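Local structure of GrpB family protein (Enterococcus faecalis, 2NRK) at residues I7-E10 and A14-E17; A49-I54 and D147-Y152; E113-L118 and E166-Y171; L118-Y123 and A158-I163; N122-R125 and A129-T132. The protein is of unknown function but belongs to the GrpB family, whose membership of the nucleotidyltransferase clan hints at a possible nucleotide-related role. All coordinates share one frame; numbering follows the deposited sequence.

Contact 1 of 5, residues I7-E10 and A14-E17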
# COMPACT_ATOMS: atom_id res chain seq x y z
N ILE A 7 17.44 4.29 26.20
CA ILE A 7 16.40 4.09 27.26
C ILE A 7 15.02 4.63 26.81
O ILE A 7 14.93 5.67 26.17
CB ILE A 7 16.80 4.71 28.64
CG1 ILE A 7 16.36 6.17 28.78
CG2 ILE A 7 18.30 4.52 28.94
CD1 ILE A 7 15.96 6.58 30.21
N VAL A 8 13.96 3.95 27.20
CA VAL A 8 12.59 4.39 26.91
C VAL A 8 12.14 5.54 27.83
O VAL A 8 12.33 5.47 29.05
CB VAL A 8 11.62 3.18 27.03
CG1 VAL A 8 10.16 3.59 26.78
CG2 VAL A 8 12.03 2.09 26.05
N THR A 9 11.58 6.59 27.24
CA THR A 9 11.01 7.70 28.01
C THR A 9 9.51 7.78 27.76
O THR A 9 9.01 7.21 26.80
CB THR A 9 11.65 9.06 27.63
OG1 THR A 9 11.18 9.49 26.34
CG2 THR A 9 13.19 8.96 27.62
N GLU A 10 8.80 8.50 28.62
CA GLU A 10 7.43 8.85 28.30
C GLU A 10 7.44 9.66 27.00
O GLU A 10 8.48 10.20 26.60
CB GLU A 10 6.77 9.62 29.45
CG GLU A 10 6.53 8.76 30.71
CD GLU A 10 5.79 7.46 30.44
OE1 GLU A 10 4.72 7.49 29.77
OE2 GLU A 10 6.27 6.40 30.89
N ALA A 14 7.97 17.07 21.75
CA ALA A 14 9.06 17.65 20.98
C ALA A 14 9.56 16.75 19.86
O ALA A 14 10.20 17.23 18.92
CB ALA A 14 10.23 18.01 21.89
N TRP A 15 9.27 15.44 19.95
CA TRP A 15 9.68 14.53 18.89
C TRP A 15 9.10 14.97 17.53
O TRP A 15 9.71 14.73 16.48
CB TRP A 15 9.22 13.11 19.22
CG TRP A 15 10.01 12.50 20.36
CD1 TRP A 15 11.27 12.84 20.77
CD2 TRP A 15 9.59 11.41 21.19
NE1 TRP A 15 11.65 12.03 21.84
CE2 TRP A 15 10.65 11.13 22.09
CE3 TRP A 15 8.43 10.62 21.22
CZ2 TRP A 15 10.55 10.13 23.08
CZ3 TRP A 15 8.34 9.60 22.19
CH2 TRP A 15 9.40 9.38 23.11
N VAL A 16 7.92 15.57 17.57
CA VAL A 16 7.29 16.06 16.33
C VAL A 16 8.12 17.20 15.71
O VAL A 16 8.30 17.24 14.48
CB VAL A 16 5.83 16.49 16.57
CG1 VAL A 16 5.20 16.94 15.25
CG2 VAL A 16 5.03 15.27 17.15
N GLU A 17 8.61 18.11 16.56
CA GLU A 17 9.49 19.23 16.15
C GLU A 17 10.74 18.66 15.52
O GLU A 17 11.13 19.07 14.42
CB GLU A 17 9.91 20.08 17.36
CG GLU A 17 8.79 20.43 18.31
CD GLU A 17 9.21 21.25 19.53
OE1 GLU A 17 10.40 21.63 19.64
OE2 GLU A 17 8.32 21.52 20.37

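Contact 2 of 5, residues A49-I54 and D147-Y152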
# COMPACT_ATOMS: atom_id res chain seq x y z
N ALA A 49 4.98 5.84 24.90
CA ALA A 49 6.33 5.78 25.45
C ALA A 49 7.28 5.17 24.42
O ALA A 49 6.91 4.24 23.69
CB ALA A 49 6.35 4.97 26.75
N ALA A 50 8.51 5.67 24.35
CA ALA A 50 9.42 5.24 23.28
C ALA A 50 10.87 5.59 23.58
O ALA A 50 11.14 6.51 24.32
CB ALA A 50 9.04 5.91 21.96
N LYS A 51 11.79 4.88 22.94
CA LYS A 51 13.16 5.35 22.87
C LYS A 51 13.15 6.65 22.07
O LYS A 51 12.44 6.74 21.06
CB LYS A 51 14.02 4.35 22.14
CG LYS A 51 14.24 3.10 22.98
CD LYS A 51 14.59 1.92 22.13
CE LYS A 51 15.99 1.96 21.58
NZ LYS A 51 16.66 0.63 21.86
N PRO A 52 13.89 7.67 22.55
CA PRO A 52 13.88 8.98 21.87
C PRO A 52 14.76 8.99 20.63
O PRO A 52 15.76 9.74 20.56
CB PRO A 52 14.43 9.92 22.94
CG PRO A 52 15.30 9.09 23.76
CD PRO A 52 14.69 7.70 23.79
N ILE A 53 14.42 8.12 19.68
CA ILE A 53 15.09 8.02 18.39
C ILE A 53 14.00 8.22 17.34
O ILE A 53 13.01 7.48 17.31
CB ILE A 53 15.72 6.61 18.17
CG1 ILE A 53 16.74 6.30 19.29
CG2 ILE A 53 16.39 6.55 16.80
CD1 ILE A 53 17.28 4.88 19.22
N ILE A 54 14.16 9.26 16.52
CA ILE A 54 13.12 9.60 15.56
C ILE A 54 13.31 8.73 14.32
O ILE A 54 14.39 8.74 13.73
CB ILE A 54 13.17 11.08 15.12
CG1 ILE A 54 13.24 12.07 16.30
CG2 ILE A 54 11.98 11.41 14.19
CD1 ILE A 54 12.05 12.03 17.23
N ASP A 147 21.27 -3.60 29.87
CA ASP A 147 22.51 -3.92 29.18
C ASP A 147 22.34 -4.26 27.69
O ASP A 147 23.06 -3.72 26.85
CB ASP A 147 23.25 -5.06 29.90
CG ASP A 147 22.30 -6.06 30.58
OD1 ASP A 147 21.07 -6.07 30.30
OD2 ASP A 147 22.79 -6.86 31.42
N SER A 148 21.37 -5.13 27.37
CA SER A 148 21.22 -5.67 26.02
C SER A 148 20.10 -5.00 25.22
O SER A 148 18.92 -5.21 25.51
CB SER A 148 20.97 -7.18 26.04
OG SER A 148 21.46 -7.79 27.22
N ILE A 149 20.47 -4.21 24.21
CA ILE A 149 19.47 -3.74 23.24
C ILE A 149 19.04 -4.89 22.32
O ILE A 149 17.92 -4.89 21.80
CB ILE A 149 19.92 -2.50 22.39
CG1 ILE A 149 21.04 -2.86 21.41
CG2 ILE A 149 20.32 -1.33 23.29
CD1 ILE A 149 20.80 -2.31 20.01
N ASP A 150 19.93 -5.87 22.14
CA ASP A 150 19.64 -7.07 21.35
C ASP A 150 18.48 -7.87 21.93
O ASP A 150 17.52 -8.19 21.22
CB ASP A 150 20.89 -7.96 21.22
CG ASP A 150 21.98 -7.31 20.37
OD1 ASP A 150 23.13 -7.82 20.40
OD2 ASP A 150 21.70 -6.30 19.68
N LYS A 151 18.55 -8.17 23.23
CA LYS A 151 17.45 -8.83 23.94
C LYS A 151 16.19 -7.95 24.00
O LYS A 151 15.08 -8.47 23.89
CB LYS A 151 17.88 -9.28 25.34
CG LYS A 151 18.70 -10.56 25.33
CD LYS A 151 19.28 -10.86 26.70
CE LYS A 151 20.17 -12.10 26.65
NZ LYS A 151 20.75 -12.46 27.97
N TYR A 152 16.38 -6.64 24.18
CA TYR A 152 15.28 -5.68 24.15
C TYR A 152 14.53 -5.77 22.81
O TYR A 152 13.33 -6.04 22.79
CB TYR A 152 15.78 -4.24 24.41
CG TYR A 152 14.73 -3.15 24.17
CD1 TYR A 152 13.86 -2.74 25.19
CD2 TYR A 152 14.62 -2.53 22.92
CE1 TYR A 152 12.89 -1.75 24.97
CE2 TYR A 152 13.66 -1.54 22.69
CZ TYR A 152 12.80 -1.15 23.71
OH TYR A 152 11.87 -0.17 23.46

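Contact 3 of 5, residues E113-L118 and E166-Y171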
# COMPACT_ATOMS: atom_id res chain seq x y z
N GLU A 113 7.10 -2.87 2.43
CA GLU A 113 7.83 -2.19 3.53
C GLU A 113 7.19 -0.87 3.84
O GLU A 113 7.04 -0.50 5.01
CB GLU A 113 9.28 -2.01 3.15
CG GLU A 113 10.04 -3.32 3.35
CD GLU A 113 10.11 -3.64 4.86
OE1 GLU A 113 10.77 -2.87 5.61
OE2 GLU A 113 9.51 -4.63 5.27
N ILE A 114 6.80 -0.15 2.79
CA ILE A 114 6.20 1.17 3.05
C ILE A 114 4.92 1.03 3.87
O ILE A 114 4.74 1.71 4.88
CB ILE A 114 5.94 1.94 1.73
CG1 ILE A 114 7.30 2.23 1.03
CG2 ILE A 114 5.14 3.24 2.01
CD1 ILE A 114 7.17 2.67 -0.46
N LEU A 115 4.03 0.15 3.44
CA LEU A 115 2.79 -0.09 4.22
C LEU A 115 3.02 -0.72 5.57
O LEU A 115 2.28 -0.43 6.51
CB LEU A 115 1.72 -0.87 3.44
CG LEU A 115 1.10 -0.07 2.29
CD1 LEU A 115 -0.07 -0.87 1.74
CD2 LEU A 115 0.58 1.34 2.70
N ARG A 116 4.05 -1.56 5.71
CA ARG A 116 4.33 -2.17 7.03
C ARG A 116 4.47 -1.04 8.05
O ARG A 116 3.85 -1.07 9.11
CB ARG A 116 5.61 -2.98 7.00
CG ARG A 116 5.91 -3.55 8.42
CD ARG A 116 6.98 -4.65 8.31
NE ARG A 116 8.28 -4.11 7.94
CZ ARG A 116 9.17 -3.62 8.81
NH1 ARG A 116 8.86 -3.53 10.12
NH2 ARG A 116 10.35 -3.18 8.36
N HIS A 117 5.27 -0.02 7.69
CA HIS A 117 5.50 1.10 8.60
C HIS A 117 4.28 1.98 8.75
O HIS A 117 3.91 2.31 9.87
CB HIS A 117 6.67 1.95 8.10
CG HIS A 117 7.99 1.24 8.12
ND1 HIS A 117 8.56 0.77 9.28
CD2 HIS A 117 8.85 0.91 7.12
CE1 HIS A 117 9.72 0.21 9.01
NE2 HIS A 117 9.91 0.26 7.70
N LEU A 118 3.65 2.38 7.64
CA LEU A 118 2.55 3.34 7.75
C LEU A 118 1.33 2.70 8.42
O LEU A 118 0.68 3.34 9.23
CB LEU A 118 2.14 3.91 6.37
CG LEU A 118 3.22 4.78 5.73
CD1 LEU A 118 2.79 5.10 4.26
CD2 LEU A 118 3.45 6.07 6.54
N GLU A 166 -2.42 -7.05 12.35
CA GLU A 166 -3.69 -6.41 12.64
C GLU A 166 -3.77 -5.06 11.92
O GLU A 166 -4.83 -4.69 11.38
CB GLU A 166 -3.84 -6.16 14.14
CG GLU A 166 -3.96 -7.45 14.95
CD GLU A 166 -4.20 -7.21 16.46
OE1 GLU A 166 -4.30 -6.05 16.91
OE2 GLU A 166 -4.27 -8.21 17.20
N ALA A 167 -2.65 -4.33 11.91
CA ALA A 167 -2.62 -2.98 11.34
C ALA A 167 -2.86 -3.00 9.83
O ALA A 167 -3.59 -2.15 9.31
CB ALA A 167 -1.27 -2.34 11.63
N LEU A 168 -2.23 -3.95 9.15
CA LEU A 168 -2.32 -4.01 7.67
C LEU A 168 -3.75 -4.42 7.27
O LEU A 168 -4.27 -3.91 6.28
CB LEU A 168 -1.28 -4.96 7.09
CG LEU A 168 -1.10 -4.89 5.56
CD1 LEU A 168 -0.83 -3.42 5.09
CD2 LEU A 168 0.01 -5.87 5.13
N LYS A 169 -4.36 -5.33 8.03
CA LYS A 169 -5.77 -5.67 7.79
C LYS A 169 -6.63 -4.41 7.91
O LYS A 169 -7.47 -4.14 7.05
CB LYS A 169 -6.26 -6.75 8.78
CG LYS A 169 -5.63 -8.11 8.51
CD LYS A 169 -6.02 -9.12 9.59
CE LYS A 169 -5.43 -10.50 9.30
NZ LYS A 169 -5.88 -11.44 10.37
N LYS A 170 -6.40 -3.64 8.97
CA LYS A 170 -7.21 -2.44 9.24
C LYS A 170 -7.02 -1.36 8.18
O LYS A 170 -7.97 -0.59 7.88
CB LYS A 170 -6.87 -1.88 10.65
CG LYS A 170 -7.77 -0.70 11.09
CD LYS A 170 -9.28 -1.09 11.25
CE LYS A 170 -9.53 -2.24 12.21
NZ LYS A 170 -10.98 -2.72 12.32
N TYR A 171 -5.82 -1.31 7.63
CA TYR A 171 -5.42 -0.29 6.64
C TYR A 171 -6.44 -0.22 5.48
O TYR A 171 -6.71 0.85 4.95
CB TYR A 171 -4.02 -0.59 6.08
CG TYR A 171 -3.51 0.50 5.16
CD1 TYR A 171 -2.93 1.68 5.67
CD2 TYR A 171 -3.64 0.37 3.76
CE1 TYR A 171 -2.49 2.69 4.78
CE2 TYR A 171 -3.19 1.37 2.88
CZ TYR A 171 -2.63 2.53 3.39
OH TYR A 171 -2.23 3.50 2.47

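Contact 4 of 5, residues L118-Y123 and A158-I163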
# COMPACT_ATOMS: atom_id res chain seq x y z
N LEU A 118 3.65 2.38 7.64
CA LEU A 118 2.55 3.34 7.75
C LEU A 118 1.33 2.70 8.42
O LEU A 118 0.68 3.34 9.23
CB LEU A 118 2.14 3.91 6.37
CG LEU A 118 3.22 4.78 5.73
CD1 LEU A 118 2.79 5.10 4.26
CD2 LEU A 118 3.45 6.07 6.54
N ALA A 119 1.02 1.46 8.06
CA ALA A 119 -0.16 0.83 8.65
C ALA A 119 0.03 0.69 10.16
O ALA A 119 -0.90 0.96 10.92
CB ALA A 119 -0.44 -0.53 8.00
N PHE A 120 1.23 0.25 10.58
CA PHE A 120 1.57 0.04 12.00
C PHE A 120 1.36 1.34 12.76
O PHE A 120 0.65 1.36 13.78
CB PHE A 120 3.03 -0.42 12.11
CG PHE A 120 3.49 -0.68 13.52
CD1 PHE A 120 3.13 -1.85 14.19
CD2 PHE A 120 4.34 0.23 14.14
CE1 PHE A 120 3.60 -2.11 15.53
CE2 PHE A 120 4.79 -0.01 15.46
CZ PHE A 120 4.42 -1.16 16.14
N ARG A 121 1.91 2.44 12.24
CA ARG A 121 1.74 3.75 12.85
C ARG A 121 0.26 4.14 12.94
O ARG A 121 -0.23 4.52 14.03
CB ARG A 121 2.49 4.82 12.05
CG ARG A 121 2.26 6.23 12.63
CD ARG A 121 2.71 7.24 11.58
NE ARG A 121 1.73 7.32 10.49
CZ ARG A 121 1.90 8.07 9.39
NH1 ARG A 121 3.01 8.82 9.24
NH2 ARG A 121 0.98 8.07 8.44
N ASN A 122 -0.44 4.05 11.81
CA ASN A 122 -1.84 4.52 11.77
C ASN A 122 -2.68 3.74 12.77
O ASN A 122 -3.53 4.31 13.47
CB ASN A 122 -2.38 4.42 10.36
CG ASN A 122 -1.72 5.37 9.40
OD1 ASN A 122 -0.91 6.24 9.79
ND2 ASN A 122 -2.07 5.24 8.10
N TYR A 123 -2.45 2.44 12.84
CA TYR A 123 -3.20 1.56 13.72
C TYR A 123 -2.95 1.91 15.20
O TYR A 123 -3.88 1.97 16.00
CB TYR A 123 -2.78 0.12 13.44
CG TYR A 123 -3.57 -0.95 14.16
CD1 TYR A 123 -4.94 -1.14 13.89
CD2 TYR A 123 -2.95 -1.78 15.09
CE1 TYR A 123 -5.68 -2.14 14.57
CE2 TYR A 123 -3.67 -2.83 15.74
CZ TYR A 123 -5.04 -2.98 15.47
OH TYR A 123 -5.77 -3.98 16.08
N ALA A 158 7.68 -10.47 18.60
CA ALA A 158 6.44 -11.22 18.37
C ALA A 158 5.22 -10.29 18.48
O ALA A 158 4.25 -10.40 17.70
CB ALA A 158 6.31 -12.39 19.36
N PHE A 159 5.27 -9.37 19.45
CA PHE A 159 4.21 -8.39 19.64
C PHE A 159 4.12 -7.49 18.42
O PHE A 159 3.04 -7.28 17.85
CB PHE A 159 4.45 -7.54 20.89
CG PHE A 159 3.42 -6.44 21.08
CD1 PHE A 159 2.19 -6.71 21.66
CD2 PHE A 159 3.68 -5.14 20.62
CE1 PHE A 159 1.23 -5.70 21.84
CE2 PHE A 159 2.74 -4.16 20.78
CZ PHE A 159 1.51 -4.42 21.39
N ILE A 160 5.26 -6.98 17.99
CA ILE A 160 5.27 -6.10 16.81
C ILE A 160 4.70 -6.80 15.57
O ILE A 160 3.89 -6.22 14.85
CB ILE A 160 6.69 -5.54 16.55
CG1 ILE A 160 7.03 -4.53 17.65
CG2 ILE A 160 6.76 -4.93 15.13
CD1 ILE A 160 8.56 -4.20 17.73
N LYS A 161 5.12 -8.04 15.30
CA LYS A 161 4.59 -8.78 14.14
C LYS A 161 3.07 -8.97 14.24
O LYS A 161 2.36 -8.81 13.25
CB LYS A 161 5.28 -10.14 13.96
CG LYS A 161 6.76 -10.05 13.59
CD LYS A 161 7.01 -9.93 12.09
CE LYS A 161 8.48 -10.28 11.77
NZ LYS A 161 9.41 -9.33 12.43
N LYS A 162 2.58 -9.27 15.44
CA LYS A 162 1.14 -9.43 15.63
C LYS A 162 0.41 -8.12 15.29
O LYS A 162 -0.61 -8.10 14.56
CB LYS A 162 0.84 -9.81 17.10
CG LYS A 162 -0.66 -9.90 17.37
CD LYS A 162 -0.98 -10.24 18.82
CE LYS A 162 -2.39 -10.84 18.86
NZ LYS A 162 -2.97 -10.98 20.19
N ILE A 163 0.90 -7.04 15.85
CA ILE A 163 0.28 -5.73 15.63
C ILE A 163 0.40 -5.29 14.17
O ILE A 163 -0.54 -4.68 13.61
CB ILE A 163 0.86 -4.67 16.61
CG1 ILE A 163 0.57 -5.09 18.06
CG2 ILE A 163 0.31 -3.24 16.28
CD1 ILE A 163 -0.91 -5.49 18.32

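Contact 5 of 5, residues N122-R125 and A129-T132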
# COMPACT_ATOMS: atom_id res chain seq x y z
N ASN A 122 -0.44 4.05 11.81
CA ASN A 122 -1.84 4.52 11.77
C ASN A 122 -2.68 3.74 12.77
O ASN A 122 -3.53 4.31 13.47
CB ASN A 122 -2.38 4.42 10.36
CG ASN A 122 -1.72 5.37 9.40
OD1 ASN A 122 -0.91 6.24 9.79
ND2 ASN A 122 -2.07 5.24 8.10
N TYR A 123 -2.45 2.44 12.84
CA TYR A 123 -3.20 1.56 13.72
C TYR A 123 -2.95 1.91 15.20
O TYR A 123 -3.88 1.97 16.00
CB TYR A 123 -2.78 0.12 13.44
CG TYR A 123 -3.57 -0.95 14.16
CD1 TYR A 123 -4.94 -1.14 13.89
CD2 TYR A 123 -2.95 -1.78 15.09
CE1 TYR A 123 -5.68 -2.14 14.57
CE2 TYR A 123 -3.67 -2.83 15.74
CZ TYR A 123 -5.04 -2.98 15.47
OH TYR A 123 -5.77 -3.98 16.08
N LEU A 124 -1.68 2.15 15.58
CA LEU A 124 -1.41 2.53 16.98
C LEU A 124 -2.06 3.90 17.30
O LEU A 124 -2.59 4.06 18.40
CB LEU A 124 0.08 2.61 17.25
CG LEU A 124 0.74 1.24 17.26
CD1 LEU A 124 2.25 1.41 17.52
CD2 LEU A 124 0.12 0.31 18.34
N ARG A 125 -2.01 4.83 16.35
CA ARG A 125 -2.64 6.14 16.55
C ARG A 125 -4.13 6.02 16.80
O ARG A 125 -4.67 6.83 17.56
CB ARG A 125 -2.43 7.02 15.31
CG ARG A 125 -1.00 7.55 15.19
CD ARG A 125 -0.84 8.33 13.89
NE ARG A 125 0.44 9.06 13.84
CZ ARG A 125 0.81 9.91 12.88
NH1 ARG A 125 0.02 10.10 11.80
NH2 ARG A 125 1.98 10.56 12.96
N ALA A 129 -5.43 1.92 23.46
CA ALA A 129 -5.28 0.79 24.38
C ALA A 129 -4.15 -0.15 23.94
O ALA A 129 -3.40 -0.65 24.77
CB ALA A 129 -6.61 0.00 24.55
N ILE A 130 -4.04 -0.37 22.63
CA ILE A 130 -2.97 -1.18 22.09
C ILE A 130 -1.63 -0.45 22.24
O ILE A 130 -0.63 -1.08 22.63
CB ILE A 130 -3.23 -1.55 20.61
CG1 ILE A 130 -4.49 -2.44 20.55
CG2 ILE A 130 -2.04 -2.32 20.07
CD1 ILE A 130 -4.98 -2.74 19.10
N ALA A 131 -1.61 0.85 21.96
CA ALA A 131 -0.39 1.63 22.17
C ALA A 131 0.05 1.56 23.64
O ALA A 131 1.22 1.42 23.93
CB ALA A 131 -0.59 3.07 21.74
N THR A 132 -0.91 1.63 24.58
CA THR A 132 -0.58 1.54 26.00
C THR A 132 0.03 0.18 26.35
O THR A 132 1.00 0.11 27.10
CB THR A 132 -1.81 1.86 26.85
OG1 THR A 132 -2.18 3.22 26.58
CG2 THR A 132 -1.50 1.68 28.35

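Contact 1 of 5, residues I7-E10 and A14-E17
Thr9 and Trp15 make the close part of this small contact, in which only about 85 Å² is buried. The hydroxyl of Thr9 approaches the six-membered end of the indole obliquely: Thr9 OG1 lies 3.4 Å from Trp15 CZ2 and 3.7 Å from Trp15 CH2. Beside it, the carbonyl of the next residue reaches the same corner, with Glu10 O 3.7 Å from Trp15 CH2. Both oxygens pack on the indole without a hydrogen bond to it; Thr9 OG1 donates instead to Glu10 O over 2.8 Å, 29° from the carbonyl plane, and also pairs with Gln12 NE2. With OG1 turned between the backbone N and the carbonyl carbon (chi1 73°), the hydroxyl can serve this bond while facing the indole. The rest of the buried ring is wrapped by Tyr11, whose ring plane stands nearly perpendicular to it, and by Thr43, Ala50 and Pro52.

The other side is loose. Exposed Glu10 touches the indole through its carbonyl O alone; its side chain sets off away from the helix, and OE2 forms a salt bridge with Lys139. A backbone hydrogen bond between Thr9 and Ala50 fastens the N-terminal segment to the loop ahead of strand 54-60. The result is a buried tryptophan in the first turn of helix 14-30, on which the N-terminal loop packs, within an alpha/beta fold consistent with the nucleotidyltransferase clan.

Contact 2 of 5, residues A49-I54 and D147-Y152
Torsions at both ends bring Lys51 and Tyr152 side by side: Tyr152 carries CG anti to its own N (chi1 170°), which extends the ring toward the loop, while Lys51 bends at chi3 (73°) and chi4 (131°), carrying its amino end on along the ring toward the base of the tyrosine. Lys51 is the first residue of an inverse gamma turn centred on Pro52, in the loop that leads into strand 54-60 of the mixed sheet; the tyrosine belongs to the short helix 149-152. The turn is closed by a weak bond from Ile53 N to Lys51 O.

The two side chains slide past each other in opposite directions. Near the tyrosine's outer end, Lys51 CD is 3.6 Å from Tyr152 CE2 and 3.7 Å from Tyr152 OH, approaching the ring obliquely. Farther back along the phenol comes the amine, with Lys51 NZ 3.8 Å from Tyr152 CE2. The contact is therefore chiefly one of methylenes against an aromatic ring. Tyr152 is buried, packed also by Val8 and by Lys138 and Leu141 of helix 128-142, whereas the lysine is partly exposed.

Across 93 residues of chain, the contact joins the loop entering a central strand to the short helix that precedes the C-terminal one. The exposed Ile149 comes loosely alongside, with Ile149 CG2 4.4 Å from Lys51 NZ.

Contact 3 of 5, residues E113-L118 and E166-Y171
Tyr171 OH makes one hydrogen bond, to Tyr171 OH of the second subunit, and the methyl Leu115 CD2 of its own chain packs beside it at 3.6 Å. The same methyl meets the ring obliquely, Leu115 CD2 standing 3.5 Å from Tyr171 CZ. Leu115 CD1 touches farther round, 4.0 Å from Tyr171 CE2, so both branches of the leucine press on the phenol, the two side chains crossing at about a right angle. One turn back on helix 157-171, Leu168 brings CD1 to within 4.0 Å of Leu115 CB, covering the base of the leucine while Tyr171 covers its tip. Trp172 of each subunit also packs on Leu115.

Beside this apolar patch, Arg116 points away from helix 157-171 and grips Glu113 side-on, one turn earlier: Arg116 NH2 meets the syn lone pair of Glu113 OE1 at 2.8 Å, and Arg116 NE reaches Glu113 OE2 at 3.0 Å. Its remaining NH1 forms a salt bridge with Glu164. The chemistry implies an apolar join between helices 111-126 and 157-171; packing on Leu115 would restrict the Tyr171 ring, consistent with its hydroxyl bonding to Tyr171 of the second subunit.

Contact 4 of 5, residues L118-Y123 and A158-I163
The flat groups of this contact meet one isoleucine differently: Tyr123 receives the methyl Ile163 CG2 at its edge, close to the ring plane, whereas Phe120 is approached obliquely by the same methyl. The distances are 3.8 Å from Ile163 CG2 to Tyr123 CD2 and 3.6 Å to Phe120 CE1. On its own helix the other branch of the isoleucine, Ile163 CG1, rests 3.5 Å above one face of the Phe159 ring, offset toward the rim, while Tyr134 meets that ring with the planes inclined by about 25°.

Ile163 CG2 can enter between the two aromatics because it stands anti to the backbone N, where it projects toward helix 111-126. Ile160 adds a looser touch, with CG2 4.3 Å and the backbone Ile160 O 4.2 Å from Phe120 CE1. Away from the interface, Arg121 clamps Asn122 with NE and NH2 both on OD1, its guanidinium carrying Leu118 CD2 over one face; its NH1 is paired with Glu38 and His39 O.

The joining is chiefly apolar. The axes of segments 118-123 and 158-163 cross at 89° and approach to 10.9 Å, a near-orthogonal helix packing centred on one branched side chain wedged between two aromatics.

Contact 5 of 5, residues N122-R125 and A129-T132
Ile130 leaves helix 128-142 toward Leu124 and Tyr123, and its two branches meet different partners. CB stands back, 4.5 Å from Leu124 CD2. The branch methyl CG2 comes closer, 3.8 Å from Leu124 CD2, and also touches Ile163 of helix 157-171. CG1 serves as the link that carries the longer branch outward; with chi2 near 173° the chain is extended, which delivers CD1 to the phenol of Tyr123. There CD1 lies 3.4 Å from Tyr123 OH and 3.6 Å from Tyr123 CE2, set obliquely to the ring. The hydroxyl finds its polar partner in Glu166, so the methyl merely packs beside it.

Leu124 is shared: its CD2 also stands 4.4 Å from Ala131 CB, and the carbonyl Leu124 O is 4.0 Å from that methyl. At small Ala131 the helices come close, the CA atoms of Leu124 and Ala131 lying 5.4 Å apart. Helices 111-126 and 128-142 follow at once in the chain, and Tyr123 O is bonded by Asn127 ND2 at their junction. The chemistry implies an apolar join across that junction, while the polar group at its edge, Tyr123 OH, is satisfied by Glu166.

Contacts 3, 4 and 5 gather on helix 111-126: contacts 3 and 4 join it to helix 157-171, their centres 7 Å apart, and contact 5, 8 Å from contact 4, to helix 128-142. Contacts 1 and 2, 12 Å apart and touching through Thr9 and Ala50, lie 16 Å or more from these between centres, though nearest atoms of contacts 2 and 5 are about 6 Å apart. Along the chain contact 1 comes first; contact 2 alternates with contacts 3 and 4; contact 3 encloses contact 4, and contact 5 is nested within contacts 2 and 3. Contacts 1 and 2 thus tie loops to helices 14-30 and 149-152; the others join helices, the last reaching the second subunit.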